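Local atomic coordinates of beta-galactosidase (Bacillus circulans, PDB entry 4MAD), a protein that probably hydrolyses terminal non-reducing beta-D-galactose residues of beta-D-galactosides, as a member of glycosyl hydrolase family 35. Residues A[269-272]-A[273-276]; A[333-336]-A[337-341]; A[370-374]-A[375-379]. All blocks are in the same frame, centred on the assembly; numbering follows the deposited sequence.

Contact 1. Residues A[269-272]-A[273-276]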
loop_
_atom_site.group_PDB
_atom_site.type_symbol
_atom_site.label_atom_id
_atom_site.label_comp_id
_atom_site.label_asym_id
_atom_site.label_seq_id
_atom_site.Cartn_x
_atom_site.Cartn_y
_atom_site.Cartn_z
ATOM N N VAL A 269 25.648 5.080 -1.390
ATOM C CA VAL A 269 26.520 6.220 -1.704
ATOM C C VAL A 269 27.147 6.054 -3.080
ATOM O O VAL A 269 27.244 6.957 -3.840
ATOM C CB VAL A 269 27.589 6.408 -0.640
ATOM C CG1 VAL A 269 28.743 7.169 -1.140
ATOM C CG2 VAL A 269 27.040 6.987 0.571
ATOM N N GLU A 270 27.532 4.846 -3.420
ATOM C CA GLU A 270 28.251 4.706 -4.641
ATOM C C GLU A 270 27.381 5.104 -5.824
ATOM O O GLU A 270 27.812 5.750 -6.733
ATOM C CB GLU A 270 28.740 3.296 -4.796
ATOM C CG GLU A 270 29.304 3.022 -6.115
ATOM C CD GLU A 270 30.271 1.839 -6.128
ATOM O OE1 GLU A 270 30.313 1.103 -5.190
ATOM O OE2 GLU A 270 30.953 1.663 -7.105
ATOM N N THR A 271 26.155 4.649 -5.797
ATOM C CA THR A 271 25.215 5.012 -6.838
ATOM C C THR A 271 24.780 6.468 -6.828
ATOM O O THR A 271 24.596 7.034 -7.834
ATOM C CB THR A 271 23.998 4.076 -6.961
ATOM O OG1 THR A 271 24.429 2.773 -7.301
ATOM C CG2 THR A 271 23.095 4.552 -8.001
ATOM N N LEU A 272 24.630 7.031 -5.650
ATOM C CA LEU A 272 24.233 8.399 -5.525
ATOM C C LEU A 272 25.296 9.299 -6.139
ATOM O O LEU A 272 25.000 10.194 -6.827
ATOM C CB LEU A 272 24.050 8.760 -4.061
ATOM C CG LEU A 272 23.818 10.226 -3.728
ATOM C CD1 LEU A 272 22.667 10.680 -4.450
ATOM C CD2 LEU A 272 23.626 10.430 -2.319
ATOM N N GLU A 273 26.555 9.015 -5.858
ATOM C CA GLU A 273 27.663 9.779 -6.415
ATOM C C GLU A 273 27.643 9.677 -7.924
ATOM O O GLU A 273 27.859 10.627 -8.604
ATOM C CB GLU A 273 29.006 9.291 -5.891
ATOM C CG GLU A 273 29.287 9.660 -4.495
ATOM C CD GLU A 273 29.955 11.018 -4.395
ATOM O OE1 GLU A 273 30.056 11.688 -5.409
ATOM O OE2 GLU A 273 30.366 11.391 -3.318
ATOM N N GLU A 274 27.319 8.498 -8.428
ATOM C CA GLU A 274 27.274 8.288 -9.852
ATOM C C GLU A 274 26.243 9.231 -10.422
ATOM O O GLU A 274 26.415 9.747 -11.456
ATOM C CB GLU A 274 26.926 6.837 -10.184
ATOM C CG GLU A 274 27.470 6.324 -11.456
ATOM C CD GLU A 274 26.912 4.937 -11.878
ATOM O OE1 GLU A 274 26.166 4.313 -11.116
ATOM O OE2 GLU A 274 27.231 4.518 -12.984
ATOM N N ILE A 275 25.140 9.362 -9.741
ATOM C CA ILE A 275 24.097 10.216 -10.217
ATOM C C ILE A 275 24.518 11.668 -10.180
ATOM O O ILE A 275 24.344 12.369 -11.111
ATOM C CB ILE A 275 22.833 10.076 -9.368
ATOM C CG1 ILE A 275 22.225 8.700 -9.581
ATOM C CG2 ILE A 275 21.867 11.167 -9.657
ATOM C CD1 ILE A 275 21.039 8.392 -8.750
ATOM N N LEU A 276 25.027 12.081 -9.049
ATOM C CA LEU A 276 25.303 13.481 -8.800
ATOM C C LEU A 276 26.416 14.043 -9.709
ATOM O O LEU A 276 26.370 15.167 -10.106
ATOM C CB LEU A 276 25.561 13.714 -7.315
ATOM C CG LEU A 276 24.455 13.344 -6.339
ATOM C CD1 LEU A 276 24.891 13.543 -4.925
ATOM C CD2 LEU A 276 23.288 14.211 -6.632
#
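Leu-272 sets its CG opposite the backbone N (chi1 172°), while Leu-276, one helical turn later, holds CG beside its N and opposite the carbonyl carbon (chi1 -59°); these unlike settings turn the two branched ends together. CD1 of Leu-272 meets CD1 of Leu-276 at 3.7 Å, the side chains crossing obliquely. Leu-276 CG also comes within 3.2 Å of Leu-272 O, the carbonyl that accepts the Leu-276 N-H at an N to O distance of 2.9 Å, so backbone bond and side-chain packing join the same two residues. Val-269 O receives Glu-273 N at 3.0 Å in a nearly straight bond (171° at the hydrogen). Glu-270 O and Thr-271 O take the amides of Glu-274 and Ile-275, completing the alpha-helical i to i+4 pattern. Ile-275 CG1 packs 3.4 Å from Thr-271 O, on another side of the helix. Helix 265-276 connects barrel strands 244-249 and 281-284 in a beta-alpha-beta unit of the (beta/alpha)8 fold, and Val-335 of helix 327-339 touches both leucines. Shortened to an alanine, Leu-276 would probably leave Leu-272 CD1 without its partner and open a gap on the side facing Val-335 and Tyr-339. Glu-273 keeps CG 3.5 Å from Val-269 O, then bends at chi2; its carboxylate reaches Tyr-339 OH and the ammonium groups of Lys-338 and Lys-277. The extended Glu-274 ends instead at Glu-228 N. The leucine pair thus gives the helix an apolar surface for its neighbour, while the two lysines beside Glu-273 are likely to stabilise its ionised form.

Contact 2. Residues A[333-336]-A[337-341]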
loop_
_atom_site.group_PDB
_atom_site.type_symbol
_atom_site.label_atom_id
_atom_site.label_comp_id
_atom_site.label_asym_id
_atom_site.label_seq_id
_atom_site.Cartn_x
_atom_site.Cartn_y
_atom_site.Cartn_z
ATOM N N ARG A 333 23.545 12.438 3.862
ATOM C CA ARG A 333 23.719 13.834 4.173
ATOM C C ARG A 333 25.151 14.251 3.876
ATOM O O ARG A 333 25.399 15.304 3.376
ATOM C CB ARG A 333 23.393 14.117 5.601
ATOM C CG ARG A 333 23.850 15.452 5.984
ATOM C CD ARG A 333 23.331 15.899 7.224
ATOM N NE ARG A 333 22.698 17.186 7.097
ATOM C CZ ARG A 333 23.277 18.344 7.346
ATOM N NH1 ARG A 333 24.491 18.397 7.757
ATOM N NH2 ARG A 333 22.616 19.438 7.218
ATOM N N LYS A 334 26.083 13.382 4.182
ATOM C CA LYS A 334 27.489 13.654 3.947
ATOM C C LYS A 334 27.804 13.812 2.461
ATOM O O LYS A 334 28.584 14.625 2.086
ATOM C CB LYS A 334 28.276 12.507 4.501
ATOM C CG LYS A 334 29.716 12.712 4.519
ATOM C CD LYS A 334 30.414 11.783 5.416
ATOM C CE LYS A 334 31.856 11.921 5.150
ATOM N NZ LYS A 334 32.708 11.143 6.021
ATOM N N VAL A 335 27.210 12.973 1.635
ATOM C CA VAL A 335 27.346 13.149 0.233
ATOM C C VAL A 335 26.714 14.448 -0.240
ATOM O O VAL A 335 27.290 15.170 -0.963
ATOM C CB VAL A 335 26.750 12.013 -0.551
ATOM C CG1 VAL A 335 26.785 12.305 -1.960
ATOM C CG2 VAL A 335 27.457 10.742 -0.275
ATOM N N PHE A 336 25.551 14.753 0.261
ATOM C CA PHE A 336 24.875 15.948 -0.168
ATOM C C PHE A 336 25.754 17.157 0.129
ATOM O O PHE A 336 25.820 18.047 -0.639
ATOM C CB PHE A 336 23.520 16.116 0.505
ATOM C CG PHE A 336 22.418 15.261 -0.052
ATOM C CD1 PHE A 336 22.559 14.500 -1.177
ATOM C CD2 PHE A 336 21.212 15.244 0.569
ATOM C CE1 PHE A 336 21.514 13.770 -1.638
ATOM C CE2 PHE A 336 20.214 14.510 0.096
ATOM C CZ PHE A 336 20.367 13.769 -0.984
ATOM N N GLU A 337 26.468 17.121 1.227
ATOM C CA GLU A 337 27.306 18.218 1.633
ATOM C C GLU A 337 28.419 18.518 0.628
ATOM O O GLU A 337 28.827 19.607 0.522
ATOM C CB GLU A 337 27.835 18.019 3.037
ATOM C CG GLU A 337 26.816 18.144 4.084
ATOM C CD GLU A 337 27.420 18.234 5.474
ATOM O OE1 GLU A 337 27.959 17.244 5.942
ATOM O OE2 GLU A 337 27.384 19.317 6.083
ATOM N N LYS A 338 28.892 17.536 -0.096
ATOM C CA LYS A 338 29.828 17.763 -1.182
ATOM C C LYS A 338 29.268 18.586 -2.325
ATOM O O LYS A 338 29.996 19.152 -3.057
ATOM C CB LYS A 338 30.346 16.480 -1.763
ATOM C CG LYS A 338 31.107 15.687 -0.863
ATOM C CD LYS A 338 31.443 14.349 -1.450
ATOM C CE LYS A 338 32.173 14.421 -2.739
ATOM N NZ LYS A 338 32.614 13.056 -3.217
ATOM N N TYR A 339 27.966 18.553 -2.496
ATOM C CA TYR A 339 27.318 19.114 -3.660
ATOM C C TYR A 339 26.385 20.301 -3.416
ATOM O O TYR A 339 26.052 20.981 -4.308
ATOM C CB TYR A 339 26.618 18.036 -4.448
ATOM C CG TYR A 339 27.535 16.939 -4.906
ATOM C CD1 TYR A 339 28.294 17.080 -6.027
ATOM C CD2 TYR A 339 27.632 15.768 -4.224
ATOM C CE1 TYR A 339 29.100 16.112 -6.441
ATOM C CE2 TYR A 339 28.450 14.801 -4.618
ATOM C CZ TYR A 339 29.197 14.974 -5.749
ATOM O OH TYR A 339 30.051 14.013 -6.184
ATOM N N VAL A 340 25.970 20.517 -2.198
ATOM C CA VAL A 340 25.206 21.682 -1.840
ATOM C C VAL A 340 25.594 22.138 -0.464
ATOM O O VAL A 340 25.908 21.362 0.357
ATOM C CB VAL A 340 23.674 21.467 -1.906
ATOM C CG1 VAL A 340 23.244 21.311 -3.296
ATOM C CG2 VAL A 340 23.278 20.301 -1.148
ATOM N N ASP A 341 25.585 23.429 -0.229
ATOM C CA ASP A 341 25.938 23.922 1.097
ATOM C C ASP A 341 24.733 23.759 2.018
ATOM O O ASP A 341 23.656 24.089 1.643
ATOM C CB ASP A 341 26.433 25.365 1.032
ATOM C CG ASP A 341 27.832 25.482 0.378
ATOM O OD1 ASP A 341 28.556 24.496 0.271
ATOM O OD2 ASP A 341 28.193 26.570 -0.031
#
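The Tyr-339 ring presents an edge to Val-335: the backbone O of Val-335 lies near the ring plane, 3.3 Å from CD2. Farther along that edge, CE2 is 4.0 Å from CG1 of Val-335, and the two side chains lie alongside each other, pointing the same way. Tyr-339 holds CG beside its own N (chi1 -58°), a setting that lays the ring back along the helix, beside Val-335. The other pair of flat groups is charged. Arg-333 and Glu-337 form a salt bridge with NH1 3.5 Å from OE2, a long one, the guanidinium and carboxylate planes being 48° apart. The arginine has firmer anchors elsewhere, for NE donates to Ala-57 O and NH2 to Pro-343 O, which fix the guanidinium while Glu-337 adds charge pairing. Phe-336 sends its ring to another side, edge-to-face with Phe-60 and against Leu-34 of barrel strand 34-38. All this belongs to the last turns of helix 327-339, which follows the eighth barrel strand in sequence and packs on helix 265-276. Here the bonding becomes mixed, three-residue steps appearing among four-residue ones. Glu-337 N still reaches back four residues, to Arg-333 O at 3.0 Å, but Lys-338 N donates to Val-335 O at 3.0 Å, approaching from above the carbonyl plane. Phe-336 O is gripped twice, by Tyr-339 N from above its plane and by Val-340 N at 2.9 Å, almost in line with the carbonyl. CG2 of Val-340 packs 3.4 Å from that same Phe-336 O.

Contact 3. Residues A[370-374]-A[375-379]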
loop_
_atom_site.group_PDB
_atom_site.type_symbol
_atom_site.label_atom_id
_atom_site.label_comp_id
_atom_site.label_asym_id
_atom_site.label_seq_id
_atom_site.Cartn_x
_atom_site.Cartn_y
_atom_site.Cartn_z
ATOM N N SER A 370 -19.948 -14.817 14.896
ATOM C CA SER A 370 -20.222 -13.400 14.964
ATOM C C SER A 370 -20.797 -12.736 13.708
ATOM O O SER A 370 -20.789 -11.562 13.586
ATOM C CB SER A 370 -18.943 -12.692 15.417
ATOM O OG SER A 370 -18.483 -13.255 16.607
ATOM N N LEU A 371 -21.292 -13.507 12.757
ATOM C CA LEU A 371 -21.481 -12.937 11.450
ATOM C C LEU A 371 -22.413 -11.711 11.362
ATOM O O LEU A 371 -22.063 -10.736 10.792
ATOM C CB LEU A 371 -21.871 -14.029 10.457
ATOM C CG LEU A 371 -20.794 -15.087 10.264
ATOM C CD1 LEU A 371 -21.247 -16.238 9.477
ATOM C CD2 LEU A 371 -19.539 -14.556 9.684
ATOM N N HIS A 372 -23.562 -11.749 11.971
ATOM C CA HIS A 372 -24.442 -10.617 11.917
ATOM C C HIS A 372 -24.026 -9.442 12.794
ATOM O O HIS A 372 -24.616 -8.405 12.787
ATOM C CB HIS A 372 -25.834 -11.005 12.272
ATOM C CG HIS A 372 -26.591 -11.615 11.152
ATOM N ND1 HIS A 372 -26.207 -12.779 10.535
ATOM C CD2 HIS A 372 -27.752 -11.251 10.579
ATOM C CE1 HIS A 372 -27.091 -13.093 9.612
ATOM N NE2 HIS A 372 -28.053 -12.202 9.644
ATOM N N ARG A 373 -23.101 -9.715 13.670
ATOM C CA ARG A 373 -22.497 -8.702 14.513
ATOM C C ARG A 373 -21.569 -7.765 13.734
ATOM O O ARG A 373 -21.348 -6.633 14.076
ATOM C CB ARG A 373 -21.788 -9.307 15.710
ATOM C CG ARG A 373 -22.718 -9.897 16.747
ATOM C CD ARG A 373 -22.003 -10.655 17.868
ATOM N NE ARG A 373 -22.916 -11.309 18.762
ATOM C CZ ARG A 373 -22.600 -12.164 19.695
ATOM N NH1 ARG A 373 -21.375 -12.522 19.874
ATOM N NH2 ARG A 373 -23.526 -12.680 20.441
ATOM N N ILE A 374 -20.975 -8.320 12.705
ATOM C CA ILE A 374 -20.056 -7.551 11.910
ATOM C C ILE A 374 -20.289 -7.632 10.391
ATOM O O ILE A 374 -19.427 -7.326 9.657
ATOM C CB ILE A 374 -18.626 -7.896 12.267
ATOM C CG1 ILE A 374 -18.436 -9.390 12.185
ATOM C CG2 ILE A 374 -18.355 -7.450 13.654
ATOM C CD1 ILE A 374 -17.063 -9.822 12.215
ATOM N N SER A 375 -21.455 -8.063 9.961
ATOM C CA SER A 375 -21.752 -8.119 8.571
ATOM C C SER A 375 -23.247 -8.114 8.339
ATOM O O SER A 375 -24.008 -8.189 9.251
ATOM C CB SER A 375 -21.137 -9.381 7.917
ATOM O OG SER A 375 -21.203 -9.377 6.523
ATOM N N THR A 376 -23.625 -8.012 7.083
ATOM C CA THR A 376 -24.997 -8.090 6.644
ATOM C C THR A 376 -25.012 -9.071 5.478
ATOM O O THR A 376 -24.292 -8.913 4.583
ATOM C CB THR A 376 -25.485 -6.736 6.220
ATOM O OG1 THR A 376 -25.252 -5.826 7.272
ATOM C CG2 THR A 376 -26.933 -6.768 5.936
ATOM N N PRO A 377 -25.790 -10.120 5.563
ATOM C CA PRO A 377 -25.739 -11.133 4.522
ATOM C C PRO A 377 -26.285 -10.644 3.188
ATOM O O PRO A 377 -27.182 -9.879 3.175
ATOM C CB PRO A 377 -26.620 -12.237 5.075
ATOM C CG PRO A 377 -27.587 -11.561 5.832
ATOM C CD PRO A 377 -26.877 -10.428 6.491
ATOM N N GLN A 378 -25.715 -11.118 2.100
ATOM C CA GLN A 378 -26.241 -10.854 0.789
ATOM C C GLN A 378 -26.384 -12.186 0.096
ATOM O O GLN A 378 -25.739 -13.111 0.441
ATOM C CB GLN A 378 -25.317 -9.940 -0.026
ATOM C CG GLN A 378 -25.271 -8.449 0.404
ATOM C CD GLN A 378 -24.261 -7.595 -0.376
ATOM O OE1 GLN A 378 -23.398 -7.017 0.197
ATOM N NE2 GLN A 378 -24.399 -7.524 -1.645
ATOM N N LYS A 379 -27.276 -12.260 -0.876
ATOM C CA LYS A 379 -27.566 -13.504 -1.532
ATOM C C LYS A 379 -27.315 -13.420 -3.029
ATOM O O LYS A 379 -27.586 -12.463 -3.612
ATOM C CB LYS A 379 -29.010 -13.895 -1.251
ATOM C CG LYS A 379 -29.204 -14.333 0.156
ATOM C CD LYS A 379 -30.590 -14.632 0.494
ATOM C CE LYS A 379 -31.188 -15.732 -0.357
ATOM N NZ LYS A 379 -31.132 -17.048 0.200
#
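A single helical turn, about 371-374, leads into strand 378-380, an outermost strand of a six-stranded antiparallel sheet, and the passage between them is bridged by His-372 and Pro-377. The proline directs its CD at the imidazole in an off-centre CH-pi contact, 4.2 Å from the ring centroid and 29° from the ring normal. NE2 is the ring atom nearest to it: Pro-377 CD stands 3.8 Å from His-372 NE2, with CG of the proline at 3.9 Å from the same nitrogen. The two side chains cross at about a right angle. His-372 holds CG beside its backbone N (chi1 -81°), which brings the end of the imidazole beside the proline ring. Within the turn, Arg-373 N donates to Ser-370 O at 3.0 Å and Ile-374 N to Leu-371 O at 3.3 Å, both three-residue steps back along the chain. Beyond it Ser-375 is extended, and its OG leaves the turn to bond Pro-492 O, while the side chains of Ser-375 and Pro-377 rest on Tyr-491 of strand 488-493. Gln-378 then joins that strand through backbone bonds with Val-490. His-372, Ile-374, Ser-375 and Thr-376, with Pro-494, Leu-495, Lys-496 and Asp-497, line a pocket holding 2-(2-methoxyethoxy)ethanol, probably taken from the crystallisation liquor. The arrangement is that of a surface connection from a short helical turn into the edge strand of an antiparallel beta-sheet.

Contacts 1 and 2 belong to one helix-helix interface on the barrel, their centres 12 Å apart. Glu-273 OE1 lies 2.5 Å from Tyr-339 OH, a probable hydrogen bond, and its OE2 forms a salt bridge of 2.8 Å with Lys-338 NZ; beside these, Leu-276 CD1 packs 3.6 Å from Tyr-339 CD2. Contact 1 comes within about 10 Å of the probable active site, measured between the side chains of Ile-275 and Glu-247, the predicted nucleophile. Contact 3 lies on the opposite side of the chain's centre, in an all-beta region, its nearest atoms about 47 Å from contact 1 and about 46 Å from contact 2. Its Ile-374 side chain is about 5 Å from a bound 2-(2-methoxyethoxy)ethanol.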